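Putative branched-chain amino acid aminotransferase IlvE (Streptococcus mutans, PDB 4DQN) probably catalyses the reversible, pyridoxal phosphate-dependent transfer of the amino group from leucine, isoleucine or valine to 2-oxoglutarate, yielding branched-chain 2-oxo acids and glutamate. Local coordinates at residues Y176-P181 / I222-S227. Numbering follows the deposited sequence.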
# COMPACT_ATOMS: atom_id res chain seq x y z
N TYR A 176 5.99 -15.44 -0.96
CA TYR A 176 5.37 -14.13 -0.66
C TYR A 176 6.36 -13.16 -0.01
O TYR A 176 7.16 -13.55 0.85
CB TYR A 176 4.13 -14.27 0.25
CG TYR A 176 3.05 -15.17 -0.31
CD1 TYR A 176 2.93 -16.48 0.11
CD2 TYR A 176 2.14 -14.70 -1.26
CE1 TYR A 176 1.95 -17.31 -0.39
CE2 TYR A 176 1.15 -15.53 -1.77
CZ TYR A 176 1.07 -16.83 -1.33
OH TYR A 176 0.09 -17.68 -1.82
N ASP A 177 6.32 -11.90 -0.44
CA ASP A 177 7.10 -10.85 0.22
C ASP A 177 6.14 -9.80 0.77
O ASP A 177 5.17 -9.44 0.10
CB ASP A 177 8.07 -10.18 -0.77
CG ASP A 177 9.06 -11.15 -1.38
OD1 ASP A 177 9.66 -11.97 -0.64
OD2 ASP A 177 9.26 -11.07 -2.62
N ARG A 178 6.40 -9.30 1.97
CA ARG A 178 5.59 -8.18 2.46
C ARG A 178 6.16 -6.85 1.97
O ARG A 178 5.46 -5.83 1.96
CB ARG A 178 5.45 -8.21 3.99
CG ARG A 178 6.71 -7.94 4.77
CD ARG A 178 6.37 -7.11 6.01
NE ARG A 178 5.17 -7.64 6.68
CZ ARG A 178 4.33 -6.90 7.41
NH1 ARG A 178 4.55 -5.59 7.56
NH2 ARG A 178 3.27 -7.46 7.98
N ALA A 179 7.41 -6.86 1.52
CA ALA A 179 8.07 -5.65 1.03
C ALA A 179 9.17 -5.95 0.01
O ALA A 179 9.76 -7.04 0.02
CB ALA A 179 8.63 -4.85 2.19
N ALA A 180 9.45 -4.97 -0.85
CA ALA A 180 10.52 -5.04 -1.84
C ALA A 180 11.87 -4.71 -1.19
O ALA A 180 11.89 -4.11 -0.11
CB ALA A 180 10.23 -4.07 -2.97
N PRO A 181 12.99 -5.10 -1.84
CA PRO A 181 14.31 -4.72 -1.29
C PRO A 181 14.50 -3.21 -1.15
O PRO A 181 15.07 -2.76 -0.15
CB PRO A 181 15.29 -5.28 -2.33
CG PRO A 181 14.56 -6.45 -2.95
CD PRO A 181 13.11 -6.02 -2.99
N ILE A 222 16.32 -14.03 7.77
CA ILE A 222 15.02 -13.67 8.35
C ILE A 222 14.85 -12.16 8.39
O ILE A 222 15.77 -11.43 8.76
CB ILE A 222 14.86 -14.26 9.77
CG1 ILE A 222 14.75 -15.78 9.70
CG2 ILE A 222 13.63 -13.69 10.46
CD1 ILE A 222 14.61 -16.44 11.07
N GLU A 223 13.67 -11.70 7.99
CA GLU A 223 13.34 -10.29 8.07
C GLU A 223 12.48 -10.01 9.28
O GLU A 223 12.90 -9.32 10.23
CB GLU A 223 12.57 -9.86 6.82
CG GLU A 223 13.40 -9.88 5.56
CD GLU A 223 13.86 -8.51 5.15
OE1 GLU A 223 13.00 -7.67 4.82
OE2 GLU A 223 15.09 -8.27 5.16
N GLU A 224 11.26 -10.52 9.25
CA GLU A 224 10.33 -10.30 10.35
C GLU A 224 9.22 -11.35 10.44
O GLU A 224 9.01 -12.15 9.51
CB GLU A 224 9.76 -8.87 10.32
CG GLU A 224 9.26 -8.39 8.96
CD GLU A 224 8.99 -6.89 8.95
OE1 GLU A 224 9.91 -6.11 9.28
OE2 GLU A 224 7.85 -6.49 8.63
N VAL A 225 8.52 -11.32 11.58
CA VAL A 225 7.48 -12.29 11.92
C VAL A 225 6.13 -11.58 11.84
O VAL A 225 5.71 -10.92 12.79
CB VAL A 225 7.69 -12.80 13.35
CG1 VAL A 225 6.82 -14.02 13.63
CG2 VAL A 225 9.17 -13.12 13.58
N GLY A 226 5.46 -11.72 10.69
CA GLY A 226 4.29 -10.91 10.41
C GLY A 226 4.72 -9.46 10.42
O GLY A 226 5.65 -9.08 9.69
N SER A 227 4.09 -8.66 11.27
CA SER A 227 4.45 -7.25 11.39
C SER A 227 5.39 -7.00 12.57
O SER A 227 5.77 -5.85 12.83
CB SER A 227 3.20 -6.38 11.52
OG SER A 227 2.53 -6.63 12.75
O HOH W 1 7.43 -3.98 6.87
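R178 alone carries the first segment's side of the contact, laying its side chain across the carboxylate of E224 and the backbone turn at G226 and S227. D177, just before it, turns instead to the second subunit, where its OD2 accepts a hydrogen bond from H182 N of that chain. At R178 the chain bends at chi2 (143°) and again at chi3 (45°), which brings the guanidinium over the G226 carbonyl. R178 CD lies 3.1 Å from E224 OE2, and the two side chains cross at about a right angle, their flat ends 51° apart. The salt bridge from R178 NE to E224 OE2 spans 3.5 Å with the oxygen well out of the guanidinium plane, so the attraction is between charges and no N-H is aimed at it. G226 O lies over one face, toward the rim; it comes within 3.3 Å of R178 NH2, but the angle is too poor for a hydrogen bond. S227 CB packs 3.7 Å from R178 NH2. A water at the guanidinium edge, in its plane, takes a weak hydrogen bond from R178 NH1 and gives one to E224 OE2, 3.1 Å from its oxygen. E224 OE1 accepts a hydrogen bond from L248 N, which probably helps fix the carboxylate's rotation. E223 and E224 form a classic beta bulge opposite Y213. The S227 side chain is about 5 Å from that of K188, the lysine predicted to carry pyridoxal phosphate, not attached here. The buried contact joins the loop before helix 190-205 to strand 222-225, with R178 also making a cation-pi contact with Y193 of that helix and touching Y213 on strand 211-214.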